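Local coordinates for protein alpha-1,2-mannosidase (Bacteroides thetaiotaomicron, PDB 2WW2) that hydrolyses alpha-mannosides with inversion of configuration, as a calcium-dependent glycosidase of family GH92, at residues V147-Y150 and S155-I158; E161-K166 and H190-Y195. All coordinates share one frame; numbering follows the deposited sequence. Where two conformers were deposited one is given.

Interaction 1. Residues V147-Y150 and S155-I158; sequences VDAY and SITI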
ATOM      1  N   VAL A 147      50.368   1.531   4.264  1.00  6.82           N
ATOM      2  CA  VAL A 147      49.974   1.746   2.893  1.00  7.12           C
ATOM      3  C   VAL A 147      49.419   0.413   2.372  1.00  7.89           C
ATOM      4  O   VAL A 147      50.042  -0.636   2.527  1.00  7.34           O
ATOM      5  CB  VAL A 147      51.153   2.207   2.029  1.00  6.81           C
ATOM      6  CG1 VAL A 147      50.746   2.313   0.586  1.00  6.91           C
ATOM      7  CG2 VAL A 147      51.703   3.578   2.522  1.00  7.10           C
ATOM      8  N   ASP A 148      48.229   0.463   1.789  1.00  7.79           N
ATOM      9  CA  ASP A 148      47.515  -0.738   1.374  1.00  7.48           C
ATOM     10  C   ASP A 148      47.310  -0.577  -0.122  1.00  7.96           C
ATOM     11  O   ASP A 148      46.621   0.342  -0.567  1.00  7.18           O
ATOM     12  CB  ASP A 148      46.192  -0.829   2.155  1.00  7.86           C
ATOM     13  CG  ASP A 148      45.336  -2.029   1.757  1.00  8.78           C
ATOM     14  OD1 ASP A 148      45.343  -2.415   0.567  1.00  7.61           O
ATOM     15  OD2 ASP A 148      44.651  -2.584   2.649  1.00 10.06           O
ATOM     16  N   ALA A 149      47.952  -1.449  -0.911  1.00  7.09           N
ATOM     17  CA  ALA A 149      47.912  -1.317  -2.362  1.00  7.19           C
ATOM     18  C   ALA A 149      46.829  -2.197  -2.986  1.00  7.31           C
ATOM     19  O   ALA A 149      46.786  -2.373  -4.209  1.00  7.63           O
ATOM     20  CB  ALA A 149      49.321  -1.615  -2.983  1.00  6.83           C
ATOM     21  N   TYR A 150      45.962  -2.733  -2.128  1.00  7.25           N
ATOM     22  CA  TYR A 150      44.762  -3.493  -2.513  1.00  7.55           C
ATOM     23  C   TYR A 150      45.135  -4.860  -3.089  1.00  8.54           C
ATOM     24  O   TYR A 150      46.320  -5.204  -3.174  1.00  8.92           O
ATOM     25  CB  TYR A 150      43.935  -2.708  -3.531  1.00  7.18           C
ATOM     26  CG  TYR A 150      42.512  -2.420  -3.102  1.00  7.25           C
ATOM     27  CD1 TYR A 150      41.436  -3.063  -3.709  1.00  7.70           C
ATOM     28  CD2 TYR A 150      42.241  -1.498  -2.100  1.00  9.07           C
ATOM     29  CE1 TYR A 150      40.120  -2.780  -3.338  1.00  7.65           C
ATOM     30  CE2 TYR A 150      40.921  -1.215  -1.706  1.00  9.00           C
ATOM     31  CZ  TYR A 150      39.874  -1.859  -2.350  1.00  8.92           C
ATOM     32  OH  TYR A 150      38.565  -1.582  -2.026  1.00  9.85           O
ATOM     33  N   SER A 155      52.008  -3.975  -6.054  1.00  9.78           N
ATOM     34  CA  SER A 155      53.406  -3.982  -5.603  1.00  9.75           C
ATOM     35  C   SER A 155      53.693  -2.686  -4.871  1.00  9.78           C
ATOM     36  O   SER A 155      53.104  -1.632  -5.177  1.00  9.79           O
ATOM     37  CB  SER A 155      54.355  -4.104  -6.793  1.00 10.55           C
ATOM     38  OG  SER A 155      54.165  -2.998  -7.675  1.00 11.59           O
ATOM     39  N   ILE A 156      54.596  -2.768  -3.902  1.00  8.99           N
ATOM     40  CA  ILE A 156      55.038  -1.607  -3.158  1.00  8.93           C
ATOM     41  C   ILE A 156      56.545  -1.681  -2.964  1.00  9.48           C
ATOM     42  O   ILE A 156      57.087  -2.753  -2.690  1.00  9.28           O
ATOM     43  CB  ILE A 156      54.402  -1.563  -1.744  1.00  8.60           C
ATOM     44  CG1 ILE A 156      52.873  -1.621  -1.827  1.00  9.41           C
ATOM     45  CG2 ILE A 156      54.827  -0.287  -0.998  1.00  8.22           C
ATOM     46  CD1 ILE A 156      52.203  -1.741  -0.441  1.00  9.52           C
ATOM     47  N   THR A 157      57.214  -0.537  -3.108  1.00 10.17           N
ATOM     48  CA  THR A 157      58.633  -0.431  -2.801  0.50 10.58           C
ATOM     49  C   THR A 157      58.849   0.721  -1.824  1.00 11.03           C
ATOM     50  O   THR A 157      58.302   1.804  -1.998  1.00 11.49           O
ATOM     51  CB  THR A 157      59.476  -0.222  -4.078  0.50 10.86           C
ATOM     52  OG1 THR A 157      59.290  -1.338  -4.957  0.50 10.99           O
ATOM     53  CG2 THR A 157      60.958  -0.099  -3.738  0.50 10.62           C
ATOM     54  N   ILE A 158      59.630   0.474  -0.783  1.00 11.33           N
ATOM     55  CA  ILE A 158      59.921   1.500   0.210  1.00 11.50           C
ATOM     56  C   ILE A 158      61.361   1.924   0.040  1.00 12.20           C
ATOM     57  O   ILE A 158      62.228   1.091  -0.180  1.00 11.58           O
ATOM     58  CB  ILE A 158      59.789   0.947   1.649  1.00 11.48           C
ATOM     59  CG1 ILE A 158      58.458   0.222   1.846  1.00 11.39           C
ATOM     60  CG2 ILE A 158      59.997   2.083   2.699  1.00 11.52           C
ATOM     61  CD1 ILE A 158      58.322  -0.442   3.209  1.00  9.56           C
TER
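Ile156 reaches across from residues 155-158 to Val147 and Ala149, and its longer branch carries nearly all of the contact. CB points at residues 147-150, but Ile156 CB itself stays 5.2 Å from Ala149 CB. The next carbon closes the gap: Ile156 CG1 lies 3.7 Å from Ala149 CB. Because chi2 is extended (173°), CD1 continues outward rather than folding back, and this tip touches two neighbours, with Ile156 CD1 3.8 Å from Ala149 CB and also 3.8 Å from the carbonyl O of Val147. Beyond it, Val147 CG1 is a looser neighbour, 4.4 Å from Ile156 CD1.

The CB atoms of Val147 and Ala149 are directed inward, whereas Asp148 between them faces away from residues 155-158. Its OD1 accepts the backbone N of Tyr150 at 2.8 Å, forming an Asx turn. OD2 of the same carboxylate pairs with Arg96 and also bonds to Asn48 and Tyr214, which probably offsets the buried charge.

Neither strand pairs its backbone with the other here: Val147 bonds to Ala217 and Ile156 to Val210. This is apolar packing between two facing layers of the beta-sandwich, governed by shape and burial, with the polar chemistry kept on the far side of residues 147-150.

Interaction 2. Residues E161-K166 and H190-Y195; sequences EKRLVK and HPVIEY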
ATOM      1  N   GLU A 161      65.397   5.564   3.444  1.00 13.71           N
ATOM      2  CA  GLU A 161      66.373   6.654   3.535  1.00 14.31           C
ATOM      3  C   GLU A 161      65.910   7.907   2.775  1.00 14.30           C
ATOM      4  O   GLU A 161      66.248   9.022   3.155  1.00 15.04           O
ATOM      5  CB  GLU A 161      67.795   6.194   3.113  1.00 14.71           C
ATOM      6  CG  GLU A 161      68.023   6.005   1.602  1.00 15.94           C
ATOM      7  CD  GLU A 161      67.246   4.828   0.979  1.00 18.68           C
ATOM      8  OE1 GLU A 161      66.561   4.073   1.703  1.00 16.28           O
ATOM      9  OE2 GLU A 161      67.338   4.656  -0.256  1.00 21.37           O
ATOM     10  N   LYS A 162      65.104   7.730   1.730  1.00 13.77           N
ATOM     11  CA  LYS A 162      64.537   8.873   1.017  1.00 13.27           C
ATOM     12  C   LYS A 162      63.133   9.240   1.530  1.00 12.34           C
ATOM     13  O   LYS A 162      62.510  10.189   1.047  1.00 12.17           O
ATOM     14  CB  LYS A 162      64.458   8.594  -0.485  1.00 13.92           C
ATOM     15  CG  LYS A 162      65.784   8.263  -1.145  1.00 16.76           C
ATOM     16  CD  LYS A 162      65.745   8.648  -2.610  1.00 21.62           C
ATOM     17  CE  LYS A 162      66.889   8.000  -3.367  1.00 24.93           C
ATOM     18  NZ  LYS A 162      66.563   6.561  -3.566  1.00 26.75           N
ATOM     19  N   ARG A 163      62.634   8.482   2.499  1.00 11.35           N
ATOM     20  CA  ARG A 163      61.294   8.737   3.037  1.00 10.03           C
ATOM     21  C   ARG A 163      60.229   8.616   1.949  1.00  8.93           C
ATOM     22  O   ARG A 163      59.212   9.310   2.004  1.00  7.32           O
ATOM     23  CB  ARG A 163      61.227  10.125   3.678  1.00  9.94           C
ATOM     24  CG  ARG A 163      62.168  10.298   4.888  1.00 12.23           C
ATOM     25  CD  ARG A 163      62.178  11.751   5.352  1.00 15.80           C
ATOM     26  NE  ARG A 163      62.958  12.573   4.436  1.00 21.53           N
ATOM     27  CZ  ARG A 163      62.496  13.615   3.743  1.00 23.51           C
ATOM     28  NH1 ARG A 163      61.227  14.016   3.865  1.00 21.84           N
ATOM     29  NH2 ARG A 163      63.329  14.283   2.945  1.00 23.02           N
ATOM     30  N   LEU A 164      60.470   7.737   0.968  1.00  8.47           N
ATOM     31  CA  LEU A 164      59.557   7.570  -0.154  1.00  8.77           C
ATOM     32  C   LEU A 164      58.918   6.195  -0.165  1.00  8.75           C
ATOM     33  O   LEU A 164      59.555   5.207   0.216  1.00  7.98           O
ATOM     34  CB  LEU A 164      60.293   7.741  -1.499  1.00  9.29           C
ATOM     35  CG  LEU A 164      60.840   9.120  -1.868  1.00 11.41           C
ATOM     36  CD1 LEU A 164      61.558   9.081  -3.242  1.00 11.01           C
ATOM     37  CD2 LEU A 164      59.717  10.161  -1.849  1.00 11.85           C
ATOM     38  N   VAL A 165      57.672   6.125  -0.627  1.00  8.30           N
ATOM     39  CA  VAL A 165      57.055   4.837  -0.954  1.00  8.66           C
ATOM     40  C   VAL A 165      56.466   4.940  -2.349  1.00  8.74           C
ATOM     41  O   VAL A 165      55.816   5.924  -2.670  1.00  8.81           O
ATOM     42  CB  VAL A 165      55.947   4.433   0.048  1.00  8.36           C
ATOM     43  CG1 VAL A 165      55.145   3.241  -0.489  1.00  9.18           C
ATOM     44  CG2 VAL A 165      56.555   4.081   1.408  1.00  9.59           C
ATOM     45  N   LYS A 166      56.704   3.941  -3.189  1.00  9.36           N
ATOM     46  CA  LYS A 166      56.103   3.930  -4.517  1.00  9.31           C
ATOM     47  C   LYS A 166      55.398   2.597  -4.702  1.00  9.26           C
ATOM     48  O   LYS A 166      55.703   1.638  -3.994  1.00  9.32           O
ATOM     49  CB  LYS A 166      57.184   4.109  -5.589  1.00  9.75           C
ATOM     50  CG  LYS A 166      57.912   5.457  -5.473  1.00 12.29           C
ATOM     51  CD  LYS A 166      58.986   5.631  -6.552  1.00 16.16           C
ATOM     52  CE  LYS A 166      59.681   6.978  -6.377  1.00 19.22           C
ATOM     53  NZ  LYS A 166      60.909   7.064  -7.211  1.00 21.04           N
ATOM     54  N   HIS A 190      59.075  13.024   7.921  1.00  9.73           N
ATOM     55  CA  HIS A 190      59.949  12.653   9.033  1.00  9.84           C
ATOM     56  C   HIS A 190      60.651  11.330   8.748  1.00 10.13           C
ATOM     57  O   HIS A 190      60.172  10.537   7.936  1.00  9.77           O
ATOM     58  CB  HIS A 190      59.127  12.563  10.322  1.00  9.44           C
ATOM     59  CG  HIS A 190      58.815  13.896  10.929  1.00  9.21           C
ATOM     60  ND1 HIS A 190      57.844  14.737  10.427  1.00  8.70           N
ATOM     61  CD2 HIS A 190      59.343  14.530  12.006  1.00  9.54           C
ATOM     62  CE1 HIS A 190      57.799  15.839  11.158  1.00 10.27           C
ATOM     63  NE2 HIS A 190      58.695  15.734  12.126  1.00 10.44           N
ATOM     64  N   PRO A 191      61.799  11.092   9.408  1.00 10.80           N
ATOM     65  CA  PRO A 191      62.571   9.868   9.204  1.00 10.78           C
ATOM     66  C   PRO A 191      61.764   8.609   9.469  1.00 11.00           C
ATOM     67  O   PRO A 191      61.011   8.535  10.455  1.00 10.05           O
ATOM     68  CB  PRO A 191      63.671   9.962  10.261  1.00 11.03           C
ATOM     69  CG  PRO A 191      63.823  11.439  10.520  1.00 11.68           C
ATOM     70  CD  PRO A 191      62.465  12.031  10.337  1.00 10.54           C
ATOM     71  N   VAL A 192      61.957   7.626   8.600  1.00 10.66           N
ATOM     72  CA  VAL A 192      61.336   6.327   8.724  1.00 11.10           C
ATOM     73  C   VAL A 192      62.245   5.449   9.579  1.00 11.14           C
ATOM     74  O   VAL A 192      63.290   5.008   9.120  1.00 11.26           O
ATOM     75  CB  VAL A 192      61.147   5.693   7.336  1.00 11.16           C
ATOM     76  CG1 VAL A 192      60.588   4.272   7.456  1.00 11.76           C
ATOM     77  CG2 VAL A 192      60.235   6.571   6.469  1.00 11.41           C
ATOM     78  N   ILE A 193      61.846   5.200  10.818  1.00 10.83           N
ATOM     79  CA  ILE A 193      62.681   4.482  11.781  1.00 10.73           C
ATOM     80  C   ILE A 193      62.670   2.976  11.554  1.00 10.83           C
ATOM     81  O   ILE A 193      63.723   2.332  11.621  1.00  9.95           O
ATOM     82  CB  ILE A 193      62.216   4.762  13.219  1.00 11.53           C
ATOM     83  CG1 ILE A 193      62.123   6.269  13.444  1.00 12.62           C
ATOM     84  CG2 ILE A 193      63.166   4.121  14.235  1.00 12.47           C
ATOM     85  CD1 ILE A 193      63.359   7.035  13.036  1.00 14.18           C
ATOM     86  N   GLU A 194      61.482   2.414  11.311  1.00  9.79           N
ATOM     87  CA  GLU A 194      61.347   0.988  10.978  1.00  9.96           C
ATOM     88  C   GLU A 194      60.316   0.849   9.848  1.00  9.34           C
ATOM     89  O   GLU A 194      59.548   1.772   9.587  1.00  8.45           O
ATOM     90  CB  GLU A 194      60.945   0.152  12.212  1.00 10.50           C
ATOM     91  CG  GLU A 194      61.971   0.254  13.352  1.00 15.11           C
ATOM     92  CD  GLU A 194      61.519  -0.395  14.659  1.00 19.94           C
ATOM     93  OE1 GLU A 194      60.677  -1.312  14.623  1.00 21.87           O
ATOM     94  OE2 GLU A 194      62.012   0.019  15.730  1.00 23.72           O
ATOM     95  N   TYR A 195      60.320  -0.289   9.158  1.00  8.72           N
ATOM     96  CA  TYR A 195      59.478  -0.445   7.982  1.00  9.12           C
ATOM     97  C   TYR A 195      59.394  -1.929   7.659  1.00  8.83           C
ATOM     98  O   TYR A 195      60.179  -2.742   8.163  1.00  8.72           O
ATOM     99  CB  TYR A 195      60.085   0.318   6.800  1.00  9.06           C
ATOM    100  CG  TYR A 195      61.599   0.163   6.791  1.00 10.69           C
ATOM    101  CD1 TYR A 195      62.200  -0.915   6.162  1.00 12.06           C
ATOM    102  CD2 TYR A 195      62.412   1.069   7.476  1.00 12.46           C
ATOM    103  CE1 TYR A 195      63.585  -1.079   6.187  1.00 13.53           C
ATOM    104  CE2 TYR A 195      63.792   0.917   7.517  1.00 13.91           C
ATOM    105  CZ  TYR A 195      64.371  -0.158   6.866  1.00 15.14           C
ATOM    106  OH  TYR A 195      65.739  -0.322   6.902  1.00 16.45           O
TER
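Two torsions bring Arg163 against His190: chi1 of -63° sets CG anti to the carbonyl carbon of Arg163, and an extended chi2 (173°) carries CD onward along the backbone of His190. A bend at chi3 then turns the guanidinium away from His190 O. The aliphatic middle of the side chain therefore does the touching. Arg163 CD is 3.5 Å from His190 O, and Arg163 CG is 3.7 Å from the same oxygen. These are van der Waals approaches of methylene groups to a carbonyl. The charged end looks to other partners: NH1 donates to the carbonyl O of Phe188 and also bonds to a bound glycerol, probably taken up from the crystallisation liquor.

Further along residues 190-195, Val192 turns its CB toward residues 161-166. With CG1 anti to the backbone N (chi1 176°), CG2 is the methyl that comes near, lying 4.2 Å from Arg163 CA; this is a loose contact. Val192 also packs on Leu219 and Phe221, while His190 NE2 is hydrogen-bonded to Glu227.

Arg163 has a left-handed backbone conformation with positive phi, and Arg163 and Leu164 together face Glu159 in a G1 beta bulge, at the turn joining strands 154-159 and 164-169. Across the contact, Ile193 and Glu194 form a classic beta bulge opposite Lys220. The arrangement is that of a beta-hairpin end packed, near the surface, against the connection between strands 182-188 and 194-198 in the beta-sandwich N-terminal domain of family GH92.

Both interactions lie in the N-terminal domain, with centres about 13 Å apart and on the same side of the chain's centre. They come in series: interaction 1 is complete before interaction 2 begins. Strands 154-159 and 164-169, consecutive in the chain and antiparallel neighbours, join them. Thr157 N probably donates a hydrogen bond to Lys166 O (2.8 Å), and Ile156 CG2 packs on Val165 CG1 at 3.6 Å. One hairpin takes part in both, its first strand, 154-159, facing residues 147-150 in a buried contact and its turn meeting residues 190-195. The same hairpin thus meets one neighbour in the domain interior and another at the surface.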